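Local coordinates for Lmo0488 protein (Listeria monocytogenes serovar 1/2a, PDB 5TED), which activates transcription of protocatechuate biosynthesis genes in response to shikimate as the LysR-type regulator QuiR, this chain being its effector-binding domain, at residues N4-F9 / K54-I59; P48-E53 / Y180-K185; I95-T100 / N171-D176; Y103-F108 / I151-K156. One frame throughout, in Å; residues are numbered along the deposited sequence.

How the interactions relate
The four contacts show how local chemistry follows place in a fold of two periplasmic-binding-protein-like lobes, with shikimate held between them. Interactions 1 and 2 share one lobe and touch: strand 57-60, paired with 4-10 in interaction 1, also neighbours strand 177-184, on which helix 43-51 leans in interaction 2. Interactions 3 and 4 lie on the opposite side of the chain's centre and meet through Thr100 and Tyr105. Interactions 1 and 4 are buried strand contacts, the first with regular parallel bonding, the second a single bridge that parts toward the ligand. Interaction 2, partly buried, is apolar and without hydrogen bonds, whereas interaction 3 joins two partly exposed loops by backbone bonds and water.

Interaction 1: N4-F9 / K54-I59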
loop_
_atom_site.group_PDB
_atom_site.type_symbol
_atom_site.label_atom_id
_atom_site.label_comp_id
_atom_site.label_asym_id
_atom_site.label_seq_id
_atom_site.Cartn_x
_atom_site.Cartn_y
_atom_site.Cartn_z
ATOM N N ASN A 4 10.881 10.251 -20.223
ATOM C CA ASN A 4 10.138 9.665 -19.125
ATOM C C ASN A 4 11.085 8.956 -18.173
ATOM O O ASN A 4 12.140 8.465 -18.577
ATOM C CB ASN A 4 9.112 8.660 -19.637
ATOM C CG ASN A 4 8.312 8.040 -18.513
ATOM O OD1 ASN A 4 7.476 8.698 -17.907
ATOM N ND2 ASN A 4 8.559 6.762 -18.232
ATOM N N ILE A 5 10.698 8.920 -16.901
ATOM C CA ILE A 5 11.428 8.195 -15.871
ATOM C C ILE A 5 10.466 7.208 -15.234
ATOM O O ILE A 5 9.422 7.602 -14.694
ATOM C CB ILE A 5 12.027 9.120 -14.800
ATOM C CG1 ILE A 5 13.060 10.053 -15.426
ATOM C CG2 ILE A 5 12.625 8.267 -13.654
ATOM C CD1 ILE A 5 13.491 11.178 -14.522
ATOM N N ASP A 6 10.804 5.929 -15.303
ATOM C CA ASP A 6 10.040 4.913 -14.592
ATOM C C ASP A 6 10.723 4.672 -13.258
ATOM O O ASP A 6 11.828 4.121 -13.205
ATOM C CB ASP A 6 9.939 3.628 -15.401
ATOM C CG ASP A 6 9.067 3.790 -16.621
ATOM O OD1 ASP A 6 7.999 4.447 -16.518
ATOM O OD2 ASP A 6 9.457 3.267 -17.670
ATOM N N LEU A 7 10.054 5.063 -12.180
ATOM C CA LEU A 7 10.639 5.004 -10.848
ATOM C C LEU A 7 9.858 4.004 -10.007
ATOM O O LEU A 7 8.657 4.188 -9.774
ATOM C CB LEU A 7 10.612 6.392 -10.220
ATOM C CG LEU A 7 11.164 6.479 -8.809
ATOM C CD1 LEU A 7 12.693 6.223 -8.854
ATOM C CD2 LEU A 7 10.817 7.870 -8.297
ATOM N N GLY A 8 10.538 2.974 -9.524
ATOM C CA GLY A 8 9.943 1.986 -8.627
ATOM C C GLY A 8 10.454 2.192 -7.213
ATOM O O GLY A 8 11.626 2.497 -7.019
ATOM N N PHE A 9 9.570 2.018 -6.229
ATOM C CA PHE A 9 9.987 2.282 -4.858
ATOM C C PHE A 9 9.189 1.472 -3.842
ATOM O O PHE A 9 8.068 1.019 -4.099
ATOM C CB PHE A 9 9.912 3.778 -4.538
ATOM C CG PHE A 9 8.572 4.425 -4.797
ATOM C CD1 PHE A 9 7.575 4.399 -3.829
ATOM C CD2 PHE A 9 8.333 5.121 -5.983
ATOM C CE1 PHE A 9 6.356 5.046 -4.034
ATOM C CE2 PHE A 9 7.113 5.766 -6.200
ATOM C CZ PHE A 9 6.128 5.730 -5.230
ATOM N N LYS A 54 12.235 -2.555 -16.433
ATOM C CA LYS A 54 10.916 -1.961 -16.235
ATOM C C LYS A 54 11.026 -0.633 -15.502
ATOM O O LYS A 54 10.263 0.304 -15.778
ATOM C CB LYS A 54 10.005 -2.919 -15.469
ATOM C CG LYS A 54 9.387 -4.000 -16.334
ATOM C CD LYS A 54 8.206 -4.656 -15.629
ATOM C CE LYS A 54 7.417 -5.559 -16.571
ATOM N NZ LYS A 54 8.278 -6.595 -17.200
ATOM N N PHE A 55 11.958 -0.541 -14.550
ATOM C CA PHE A 55 12.276 0.688 -13.838
ATOM C C PHE A 55 13.607 1.234 -14.351
ATOM O O PHE A 55 14.556 0.472 -14.576
ATOM C CB PHE A 55 12.387 0.454 -12.308
ATOM C CG PHE A 55 11.209 -0.261 -11.694
ATOM C CD1 PHE A 55 9.952 -0.195 -12.268
ATOM C CD2 PHE A 55 11.370 -1.011 -10.531
ATOM C CE1 PHE A 55 8.862 -0.862 -11.693
ATOM C CE2 PHE A 55 10.302 -1.682 -9.962
ATOM C CZ PHE A 55 9.041 -1.604 -10.536
ATOM N N ASP A 56 13.669 2.554 -14.552
ATOM C CA ASP A 56 14.940 3.234 -14.802
ATOM C C ASP A 56 15.752 3.372 -13.516
ATOM O O ASP A 56 16.987 3.298 -13.535
ATOM C CB ASP A 56 14.688 4.613 -15.410
ATOM C CG ASP A 56 13.967 4.535 -16.740
ATOM O OD1 ASP A 56 14.502 3.863 -17.651
ATOM O OD2 ASP A 56 12.869 5.134 -16.867
ATOM N N LEU A 57 15.064 3.594 -12.400
ATOM C CA LEU A 57 15.679 3.803 -11.095
ATOM C C LEU A 57 14.762 3.203 -10.045
ATOM O O LEU A 57 13.547 3.131 -10.243
ATOM C CB LEU A 57 15.873 5.292 -10.770
ATOM C CG LEU A 57 16.683 6.168 -11.734
ATOM C CD1 LEU A 57 16.541 7.651 -11.406
ATOM C CD2 LEU A 57 18.145 5.751 -11.721
ATOM N N ALA A 58 15.335 2.823 -8.904
ATOM C CA ALA A 58 14.520 2.309 -7.817
ATOM C C ALA A 58 14.985 2.910 -6.500
ATOM O O ALA A 58 16.130 3.337 -6.358
ATOM C CB ALA A 58 14.566 0.781 -7.743
ATOM N N ILE A 59 14.063 2.966 -5.549
ATOM C CA ILE A 59 14.349 3.348 -4.176
ATOM C C ILE A 59 13.944 2.172 -3.298
ATOM O O ILE A 59 12.751 1.829 -3.232
ATOM C CB ILE A 59 13.588 4.621 -3.768
ATOM C CG1 ILE A 59 13.980 5.796 -4.691
ATOM C CG2 ILE A 59 13.847 4.919 -2.278
ATOM C CD1 ILE A 59 13.150 7.083 -4.472
HETATM O O HOH W 1 11.183 5.440 -19.188
#
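The carbonyl oxygen of Lys54 opens the contact, resting 3.4 Å from Asp6 CB. At Phe55 the ring lies flat over the opposing backbone: Gly8 CA sits 3.8 Å from the ring centroid, 11° off its normal, a CH-pi contact made against the one residue here that has no side chain. Asp56 then grips Asp6 twice. Its OD2 accepts Asp6 N at 2.7 Å on the anti side, almost straight (176°), and its own backbone N donates to Asp6 O at 2.8 Å. With Leu57 regular parallel pairing begins: a weak bond runs from its N to Asp6 O, and its O receives Gly8 N at 3.1 Å. Leu7 CG stands anti to the backbone N (chi1 179°), which brings CD1 to 3.8 Å from Leu57 CB. Ile59 N closes the series on Gly8 O at 2.9 Å, and its CB packs against Phe9 CB. Strand 4-10 lies between 35-41 and 57-60, which helix 43-51 connects in a beta-alpha-beta crossover. The carboxylates of Asp6 and Asp56 lie in nearly parallel, offset planes, their OD2 atoms 4.0 Å apart; Asp6 N and a shared water probably temper that repulsion.

Interaction 2: P48-E53 / Y180-K185; sequences PDLKNE and YLASLK
Leu50, in the last turn of helix 43-51, reaches the strand with its CD1 methyl, which lies 3.8 Å from Ala182 CB and 3.7 Å from Ala182 C, touching side chain and peptide together; its CD2 branch approaches Ala182 O. The backbone of the same residue takes part as well: Leu50 O faces Leu184 CD1 at 3.6 Å, and Leu184 CG and CD2 lie near it too. Lys51 points its CB away from the strand, yet its CA meets Leu184 CD2 at 3.9 Å; its ammonium group is engaged in a salt bridge with Glu66. Asn52, where the helical conformation ends, turns back instead of across. Its ND2 donates to the anti lone pair of Asp49 OD1 at 3.0 Å, and its OD1 accepts from Lys54 N, so both ends of the amide are used in the turn. Glu53 adopts positive phi (68°), donates its N to Leu50 O at 3.1 Å and brings CG within 4.3 Å of Leu184 CD1. Helix 43-51, the connection of a beta-alpha-beta crossover, thereby packs its C-terminal end against the end of strand 177-184, with Leu50 also packing on Ala58 of the adjacent strand. With no hydrogen bond across it, the contact is held by aliphatic branches against alanine and backbone, and its cohesion is therefore essentially van der Waals and hydrophobic.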
loop_
_atom_site.group_PDB
_atom_site.type_symbol
_atom_site.label_atom_id
_atom_site.label_comp_id
_atom_site.label_asym_id
_atom_site.label_seq_id
_atom_site.Cartn_x
_atom_site.Cartn_y
_atom_site.Cartn_z
ATOM N N PRO A 48 14.315 -7.468 -9.575
ATOM C CA PRO A 48 14.169 -7.982 -10.948
ATOM C C PRO A 48 13.661 -6.941 -11.929
ATOM O O PRO A 48 14.041 -6.977 -13.107
ATOM C CB PRO A 48 13.166 -9.138 -10.789
ATOM C CG PRO A 48 13.229 -9.524 -9.356
ATOM C CD PRO A 48 13.588 -8.288 -8.588
ATOM N N ASP A 49 12.776 -6.035 -11.491
ATOM C CA ASP A 49 12.245 -5.031 -12.409
ATOM C C ASP A 49 13.257 -3.943 -12.726
ATOM O O ASP A 49 13.094 -3.230 -13.727
ATOM C CB ASP A 49 10.964 -4.414 -11.856
ATOM C CG ASP A 49 9.773 -5.338 -12.002
ATOM O OD1 ASP A 49 9.878 -6.287 -12.795
ATOM O OD2 ASP A 49 8.724 -5.098 -11.370
ATOM N N LEU A 50 14.302 -3.802 -11.910
ATOM C CA LEU A 50 15.441 -2.992 -12.322
ATOM C C LEU A 50 16.252 -3.727 -13.375
ATOM O O LEU A 50 16.639 -3.143 -14.395
ATOM C CB LEU A 50 16.331 -2.657 -11.126
ATOM C CG LEU A 50 16.435 -1.278 -10.498
ATOM C CD1 LEU A 50 17.687 -1.293 -9.631
ATOM C CD2 LEU A 50 16.508 -0.158 -11.526
ATOM N N LYS A 51 16.511 -5.022 -13.148
ATOM C CA LYS A 51 17.335 -5.787 -14.078
ATOM C C LYS A 51 16.658 -5.923 -15.435
ATOM O O LYS A 51 17.330 -5.880 -16.470
ATOM C CB LYS A 51 17.639 -7.181 -13.521
ATOM C CG LYS A 51 18.642 -7.199 -12.405
ATOM C CD LYS A 51 18.687 -8.573 -11.742
ATOM C CE LYS A 51 19.685 -8.595 -10.593
ATOM N NZ LYS A 51 19.671 -9.918 -9.905
ATOM N N ASN A 52 15.338 -6.114 -15.453
ATOM C CA ASN A 52 14.610 -6.229 -16.708
ATOM C C ASN A 52 14.212 -4.875 -17.268
ATOM O O ASN A 52 13.449 -4.816 -18.235
ATOM C CB ASN A 52 13.375 -7.128 -16.537
ATOM C CG ASN A 52 12.315 -6.521 -15.631
ATOM O OD1 ASN A 52 12.240 -5.302 -15.458
ATOM N ND2 ASN A 52 11.469 -7.379 -15.059
ATOM N N GLU A 53 14.699 -3.789 -16.668
ATOM C CA GLU A 53 14.577 -2.430 -17.177
ATOM C C GLU A 53 13.154 -1.902 -17.155
ATOM O O GLU A 53 12.883 -0.878 -17.791
ATOM C CB GLU A 53 15.142 -2.326 -18.597
ATOM C CG GLU A 53 16.627 -2.678 -18.672
ATOM C CD GLU A 53 17.175 -2.621 -20.079
ATOM O OE1 GLU A 53 17.437 -3.701 -20.660
ATOM O OE2 GLU A 53 17.343 -1.500 -20.600
ATOM N N TYR A 180 18.116 3.157 -0.195
ATOM C CA TYR A 180 19.085 3.422 -1.248
ATOM C C TYR A 180 18.399 3.741 -2.564
ATOM O O TYR A 180 17.300 3.262 -2.843
ATOM C CB TYR A 180 20.009 2.216 -1.454
ATOM C CG TYR A 180 20.824 1.923 -0.235
ATOM C CD1 TYR A 180 20.273 1.224 0.840
ATOM C CD2 TYR A 180 22.138 2.358 -0.135
ATOM C CE1 TYR A 180 21.010 0.957 1.982
ATOM C CE2 TYR A 180 22.886 2.101 1.016
ATOM C CZ TYR A 180 22.314 1.400 2.061
ATOM O OH TYR A 180 23.054 1.136 3.189
ATOM N N LEU A 181 19.053 4.586 -3.355
ATOM C CA LEU A 181 18.704 4.769 -4.749
ATOM C C LEU A 181 19.469 3.710 -5.533
ATOM O O LEU A 181 20.704 3.654 -5.469
ATOM C CB LEU A 181 19.049 6.186 -5.224
ATOM C CG LEU A 181 18.526 6.651 -6.591
ATOM C CD1 LEU A 181 19.020 5.772 -7.715
ATOM C CD2 LEU A 181 17.025 6.690 -6.591
ATOM N N ALA A 182 18.741 2.831 -6.207
ATOM C CA ALA A 182 19.343 1.689 -6.883
ATOM C C ALA A 182 19.204 1.841 -8.394
ATOM O O ALA A 182 18.172 2.314 -8.886
ATOM C CB ALA A 182 18.705 0.379 -6.399
ATOM N N SER A 183 20.260 1.452 -9.121
ATOM C CA SER A 183 20.287 1.504 -10.577
ATOM C C SER A 183 21.207 0.403 -11.097
ATOM O O SER A 183 22.024 -0.149 -10.352
ATOM C CB SER A 183 20.761 2.868 -11.088
ATOM O OG SER A 183 22.079 3.155 -10.644
ATOM N N LEU A 184 21.063 0.085 -12.388
ATOM C CA LEU A 184 21.921 -0.923 -13.006
ATOM C C LEU A 184 23.316 -0.360 -13.207
ATOM O O LEU A 184 23.489 0.688 -13.833
ATOM C CB LEU A 184 21.366 -1.374 -14.356
ATOM C CG LEU A 184 20.218 -2.368 -14.394
ATOM C CD1 LEU A 184 19.942 -2.771 -15.863
ATOM C CD2 LEU A 184 20.545 -3.581 -13.519
ATOM N N LYS A 185 24.318 -1.085 -12.721
ATOM C CA LYS A 185 25.689 -0.617 -12.815
ATOM C C LYS A 185 26.171 -0.603 -14.265
ATOM O O LYS A 185 25.861 -1.502 -15.053
ATOM C CB LYS A 185 26.585 -1.518 -11.961
ATOM C CG LYS A 185 27.789 -0.833 -11.355
ATOM C CD LYS A 185 28.466 -1.725 -10.316
ATOM C CE LYS A 185 27.627 -1.813 -9.036
ATOM N NZ LYS A 185 28.379 -2.368 -7.870
#

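Interaction 3: I95-T100 / N171-D176; sequences IDLQDT and NEPKHD
Glu172 O is the acceptor on which the two loops converge. Leu97 N comes to it at 2.7 Å, nearly head-on to the carbonyl (C=O...N 172°), and a water that accepts from Gln98 N also donates to this oxygen. Asp96 CA approaches Glu172 O at 3.4 Å in a C-H...O contact. Just before, Asn171 N donates to Ile95 O at 2.8 Å, tilted 24° from the carbonyl plane. Between these two backbone bonds the Asp96 carboxylate reaches over: with CG beside its own backbone N (chi1 -64°), OD1 meets Asn171 CB at 3.3 Å and accepts a weak bond from Glu172 N. The carboxylate stands close to perpendicular to the Asn171 amide, whose ND2 is bonded to Ser94 OG. The bond to Ile95 O lies where the parallel pair of strands 94-95 and 165-170 ends, at the edge of one lobe of the periplasmic-binding-protein-like domain; the one to Glu172 O joins the loops just beyond, out of regular parallel register. After Asp96 the chain turns into a short 3-10 segment, 97-100. Asp99 OD2 accepts Asp96 N from above the carboxylate plane, and Leu97 O takes both the N and the hydroxyl of Thr100. Apolar packing continues where Leu97 CB meets Pro173 CD at 3.7 Å, next to the cis peptide that precedes the proline; both side chains also rest on Ile125, and Leu97 on Phe122 of helix 115-124.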
loop_
_atom_site.group_PDB
_atom_site.type_symbol
_atom_site.label_atom_id
_atom_site.label_comp_id
_atom_site.label_asym_id
_atom_site.label_seq_id
_atom_site.Cartn_x
_atom_site.Cartn_y
_atom_site.Cartn_z
ATOM N N ILE A 95 11.472 0.748 24.999
ATOM C CA ILE A 95 11.699 -0.632 25.421
ATOM C C ILE A 95 12.953 -1.144 24.731
ATOM O O ILE A 95 13.450 -0.548 23.783
ATOM C CB ILE A 95 10.505 -1.564 25.092
ATOM C CG1 ILE A 95 10.281 -1.650 23.572
ATOM C CG2 ILE A 95 9.237 -1.098 25.795
ATOM C CD1 ILE A 95 9.288 -2.766 23.160
ATOM N N ASP A 96 13.470 -2.250 25.241
ATOM C CA ASP A 96 14.465 -3.064 24.563
ATOM C C ASP A 96 13.727 -4.086 23.721
ATOM O O ASP A 96 12.608 -4.485 24.056
ATOM C CB ASP A 96 15.364 -3.776 25.571
ATOM C CG ASP A 96 16.192 -2.808 26.404
ATOM O OD1 ASP A 96 16.413 -1.659 25.956
ATOM O OD2 ASP A 96 16.597 -3.195 27.522
ATOM N N LEU A 97 14.329 -4.478 22.595
ATOM C CA LEU A 97 13.634 -5.433 21.734
ATOM C C LEU A 97 13.312 -6.715 22.494
ATOM O O LEU A 97 12.245 -7.313 22.296
ATOM C CB LEU A 97 14.452 -5.733 20.475
ATOM C CG LEU A 97 13.738 -6.403 19.299
ATOM C CD1 LEU A 97 12.485 -5.621 18.926
ATOM C CD2 LEU A 97 14.683 -6.488 18.099
ATOM N N GLN A 98 14.198 -7.129 23.406
ATOM C CA GLN A 98 13.928 -8.348 24.155
ATOM C C GLN A 98 12.712 -8.207 25.067
ATOM O O GLN A 98 12.194 -9.222 25.541
ATOM C CB GLN A 98 15.138 -8.781 24.995
ATOM C CG GLN A 98 15.566 -7.790 26.059
ATOM C CD GLN A 98 16.755 -8.276 26.875
ATOM O OE1 GLN A 98 17.422 -9.256 26.519
ATOM N NE2 GLN A 98 17.006 -7.608 27.997
ATOM N N ASP A 99 12.253 -6.984 25.344
ATOM C CA ASP A 99 11.039 -6.845 26.145
ATOM C C ASP A 99 9.803 -7.352 25.414
ATOM O O ASP A 99 8.733 -7.431 26.033
ATOM C CB ASP A 99 10.830 -5.380 26.558
ATOM C CG ASP A 99 11.918 -4.863 27.480
ATOM O OD1 ASP A 99 12.520 -5.681 28.213
ATOM O OD2 ASP A 99 12.176 -3.633 27.468
ATOM N N THR A 100 9.921 -7.686 24.125
ATOM C CA THR A 100 8.796 -8.168 23.321
ATOM C C THR A 100 8.726 -9.685 23.251
ATOM O O THR A 100 7.847 -10.217 22.559
ATOM C CB THR A 100 8.866 -7.618 21.879
ATOM O OG1 THR A 100 9.970 -8.213 21.181
ATOM C CG2 THR A 100 9.025 -6.103 21.873
ATOM N N ASN A 171 15.357 1.076 22.530
ATOM C CA ASN A 171 16.636 1.433 23.133
ATOM C C ASN A 171 17.738 0.500 22.643
ATOM O O ASN A 171 18.705 0.943 22.022
ATOM C CB ASN A 171 16.525 1.407 24.660
ATOM C CG ASN A 171 15.515 2.415 25.183
ATOM O OD1 ASN A 171 15.420 3.538 24.674
ATOM N ND2 ASN A 171 14.764 2.027 26.205
ATOM N N GLU A 172 17.583 -0.799 22.883
ATOM C CA GLU A 172 18.554 -1.804 22.457
ATOM C C GLU A 172 17.860 -2.971 21.719
ATOM O O GLU A 172 16.748 -3.361 22.082
ATOM C CB GLU A 172 19.310 -2.334 23.684
ATOM C CG GLU A 172 20.467 -3.266 23.382
ATOM C CD GLU A 172 21.746 -2.521 23.040
ATOM O OE1 GLU A 172 21.842 -1.316 23.368
ATOM O OE2 GLU A 172 22.651 -3.143 22.441
ATOM N N PRO A 173 18.493 -3.512 20.666
ATOM C CA PRO A 173 19.734 -3.058 20.029
ATOM C C PRO A 173 19.451 -1.924 19.039
ATOM O O PRO A 173 18.359 -1.874 18.494
ATOM C CB PRO A 173 20.239 -4.307 19.308
ATOM C CG PRO A 173 19.001 -5.085 18.999
ATOM C CD PRO A 173 17.982 -4.755 20.056
ATOM N N LYS A 174 20.404 -1.026 18.814
ATOM C CA LYS A 174 20.213 0.097 17.912
ATOM C C LYS A 174 21.006 -0.119 16.634
ATOM O O LYS A 174 22.212 -0.371 16.679
ATOM N N HIS A 175 20.312 -0.027 15.502
ATOM C CA HIS A 175 20.991 -0.120 14.216
ATOM C C HIS A 175 20.239 0.714 13.184
ATOM O O HIS A 175 19.017 0.877 13.253
ATOM C CB HIS A 175 21.138 -1.577 13.743
ATOM C CG HIS A 175 22.143 -2.376 14.525
ATOM N ND1 HIS A 175 23.498 -2.328 14.268
ATOM C CD2 HIS A 175 21.990 -3.244 15.554
ATOM C CE1 HIS A 175 24.134 -3.130 15.106
ATOM N NE2 HIS A 175 23.242 -3.699 15.895
ATOM N N ASP A 176 20.994 1.233 12.222
ATOM C CA ASP A 176 20.467 2.157 11.236
ATOM C C ASP A 176 19.731 1.408 10.132
ATOM O O ASP A 176 20.163 0.340 9.691
ATOM C CB ASP A 176 21.602 2.996 10.653
ATOM C CG ASP A 176 22.340 3.775 11.721
ATOM O OD1 ASP A 176 21.791 4.795 12.190
ATOM O OD2 ASP A 176 23.455 3.350 12.104
HETATM O O HOH W 2 14.543 0.267 27.827
HETATM O O HOH W 3 16.861 -6.105 23.539
#

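Interaction 4: Y103-F108 / I151-K156; sequences YSYIFF and ISIMPK. With SKM ((3R,4S,5R)-3,4,5-trihydroxycyclohex-1-ene-1-carboxylic acid), chain D.
Two backbone hydrogen bonds pin Ile151 into the strand opposite: its N donates to Ser104 O at 2.9 Å and its O accepts Ile106 N at 2.7 Å, both close to straight. They form a single bridge centred on Tyr105, after which the strands diverge and a water takes over, donating to both Ile106 O and Ile153 O. Aromatic contacts flank the bridge. Ile151 CG1 stands over the centre of the Tyr105 ring, 3.9 Å away and only 1° off the normal, placed there by a chi1 of 67° that sets it between backbone N and carbonyl carbon. Its CD1 continues to Tyr103 CB at 3.7 Å. Ile153 N lies at the edge of the Tyr105 ring, in its plane. Farther along, Phe108 meets Met154 CB at 4.0 Å from CE2, the two side chains crossing at about a right angle. The ligand borders this end: Phe108 CD1 lies 3.4 Å from O7 of shikimate, and Pro155 CG 3.6 Å from its O11. Strand 104-108 bonds in parallel with 130-135, whereas 152-155 pairs antiparallel with 69-84; the contact thus joins two sheets, with Ile106 and Phe108 also packing on helix 138-146.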
loop_
_atom_site.group_PDB
_atom_site.type_symbol
_atom_site.label_atom_id
_atom_site.label_comp_id
_atom_site.label_asym_id
_atom_site.label_seq_id
_atom_site.Cartn_x
_atom_site.Cartn_y
_atom_site.Cartn_z
ATOM N N TYR A 103 5.417 -11.819 23.229
ATOM C CA TYR A 103 4.254 -11.363 22.477
ATOM C C TYR A 103 4.296 -11.782 21.013
ATOM O O TYR A 103 5.364 -11.925 20.415
ATOM C CB TYR A 103 4.119 -9.851 22.599
ATOM C CG TYR A 103 3.948 -9.465 24.036
ATOM C CD1 TYR A 103 2.794 -9.816 24.723
ATOM C CD2 TYR A 103 4.952 -8.795 24.728
ATOM C CE1 TYR A 103 2.632 -9.488 26.051
ATOM C CE2 TYR A 103 4.792 -8.460 26.050
ATOM C CZ TYR A 103 3.639 -8.817 26.709
ATOM O OH TYR A 103 3.483 -8.487 28.031
ATOM N N SER A 104 3.104 -11.988 20.448
ATOM C CA SER A 104 2.964 -12.456 19.070
ATOM C C SER A 104 3.090 -11.309 18.063
ATOM O O SER A 104 2.410 -10.280 18.180
ATOM C CB SER A 104 1.623 -13.166 18.881
ATOM O OG SER A 104 1.486 -13.590 17.537
ATOM N N TYR A 105 3.921 -11.513 17.036
ATOM C CA TYR A 105 4.208 -10.486 16.048
ATOM C C TYR A 105 3.336 -10.613 14.812
ATOM O O TYR A 105 2.979 -11.713 14.374
ATOM C CB TYR A 105 5.667 -10.552 15.601
ATOM C CG TYR A 105 6.584 -9.706 16.432
ATOM C CD1 TYR A 105 7.111 -10.196 17.625
ATOM C CD2 TYR A 105 6.937 -8.424 16.025
ATOM C CE1 TYR A 105 7.953 -9.428 18.405
ATOM C CE2 TYR A 105 7.787 -7.650 16.784
ATOM C CZ TYR A 105 8.300 -8.164 17.967
ATOM O OH TYR A 105 9.120 -7.394 18.726
ATOM N N ILE A 106 3.020 -9.452 14.253
ATOM C CA ILE A 106 2.654 -9.295 12.853
ATOM C C ILE A 106 3.972 -8.949 12.173
ATOM O O ILE A 106 4.492 -7.840 12.328
ATOM C CB ILE A 106 1.608 -8.197 12.659
ATOM C CG1 ILE A 106 0.309 -8.571 13.383
ATOM C CG2 ILE A 106 1.379 -7.931 11.167
ATOM C CD1 ILE A 106 -0.398 -7.384 13.957
ATOM N N PHE A 107 4.542 -9.922 11.471
ATOM C CA PHE A 107 5.901 -9.868 10.951
ATOM C C PHE A 107 5.896 -9.545 9.463
ATOM O O PHE A 107 4.936 -9.854 8.752
ATOM C CB PHE A 107 6.597 -11.217 11.181
ATOM C CG PHE A 107 8.000 -11.113 11.734
ATOM C CD1 PHE A 107 8.216 -10.680 13.027
ATOM C CD2 PHE A 107 9.097 -11.492 10.967
ATOM C CE1 PHE A 107 9.508 -10.613 13.550
ATOM C CE2 PHE A 107 10.382 -11.415 11.471
ATOM C CZ PHE A 107 10.588 -10.972 12.770
ATOM N N PHE A 108 6.968 -8.903 8.995
ATOM C CA PHE A 108 7.117 -8.686 7.559
ATOM C C PHE A 108 7.407 -9.997 6.844
ATOM O O PHE A 108 8.178 -10.827 7.332
ATOM C CB PHE A 108 8.246 -7.695 7.275
ATOM C CG PHE A 108 7.852 -6.255 7.479
ATOM C CD1 PHE A 108 6.959 -5.637 6.623
ATOM C CD2 PHE A 108 8.349 -5.533 8.560
ATOM C CE1 PHE A 108 6.577 -4.312 6.825
ATOM C CE2 PHE A 108 7.969 -4.220 8.764
ATOM C CZ PHE A 108 7.090 -3.609 7.897
ATOM N N ILE A 151 1.657 -7.501 17.859
ATOM C CA ILE A 151 2.529 -6.333 17.914
ATOM C C ILE A 151 3.396 -6.341 16.659
ATOM O O ILE A 151 3.429 -7.313 15.909
ATOM C CB ILE A 151 3.402 -6.299 19.185
ATOM C CG1 ILE A 151 4.427 -7.442 19.183
ATOM C CG2 ILE A 151 2.533 -6.288 20.455
ATOM C CD1 ILE A 151 5.455 -7.312 20.331
ATOM N N SER A 152 4.146 -5.258 16.451
ATOM C CA SER A 152 5.022 -5.258 15.286
ATOM C C SER A 152 6.264 -4.410 15.542
ATOM O O SER A 152 6.282 -3.549 16.422
ATOM C CB SER A 152 4.280 -4.753 14.039
ATOM O OG SER A 152 4.154 -3.340 14.070
ATOM N N ILE A 153 7.311 -4.686 14.759
ATOM C CA ILE A 153 8.446 -3.786 14.579
ATOM C C ILE A 153 8.402 -3.294 13.139
ATOM O O ILE A 153 8.292 -4.101 12.212
ATOM C CB ILE A 153 9.778 -4.488 14.885
ATOM C CG1 ILE A 153 10.964 -3.561 14.608
ATOM C CG2 ILE A 153 9.919 -5.747 14.043
ATOM C CD1 ILE A 153 12.310 -4.156 15.030
ATOM N N MET A 154 8.472 -1.982 12.941
ATOM C CA MET A 154 8.262 -1.417 11.612
ATOM C C MET A 154 8.862 -0.020 11.581
ATOM O O MET A 154 9.211 0.532 12.626
ATOM C CB MET A 154 6.769 -1.381 11.245
ATOM C CG MET A 154 5.928 -0.501 12.138
ATOM S SD MET A 154 4.134 -0.714 11.921
ATOM C CE MET A 154 3.951 -0.333 10.174
ATOM N N PRO A 155 8.982 0.583 10.397
ATOM C CA PRO A 155 9.492 1.959 10.326
ATOM C C PRO A 155 8.526 2.930 10.979
ATOM O O PRO A 155 7.307 2.799 10.856
ATOM C CB PRO A 155 9.601 2.237 8.816
ATOM C CG PRO A 155 9.367 0.964 8.127
ATOM C CD PRO A 155 8.605 0.061 9.075
ATOM N N LYS A 156 9.077 3.948 11.636
ATOM C CA LYS A 156 8.236 5.019 12.143
ATOM C C LYS A 156 7.762 5.861 10.960
ATOM O O LYS A 156 8.575 6.441 10.242
ATOM C CB LYS A 156 9.001 5.858 13.160
ATOM C CG LYS A 156 8.102 6.833 13.909
ATOM C CD LYS A 156 8.911 7.903 14.635
ATOM C CE LYS A 156 8.287 8.227 15.980
ATOM N NZ LYS A 156 8.884 9.436 16.616
HETATM O O12 SKM D . 7.050 -1.256 2.977
HETATM C C8 SKM D . 7.338 -2.468 3.668
HETATM C C6 SKM D . 7.518 -3.515 2.799
HETATM O O7 SKM D . 7.817 -4.724 3.496
HETATM C C5 SKM D . 8.769 -3.292 1.744
HETATM C C4 SKM D . 10.015 -2.899 2.411
HETATM C C1 SKM D . 11.379 -3.042 1.718
HETATM O O2 SKM D . 11.484 -3.830 0.735
HETATM O O3 SKM D . 12.382 -2.392 2.144
HETATM C C10 SKM D . 9.939 -2.243 3.871
HETATM C C9 SKM D . 8.716 -2.244 4.615
HETATM O O11 SKM D . 8.604 -1.039 5.262
HETATM O O HOH W 4 6.895 -6.539 12.301
#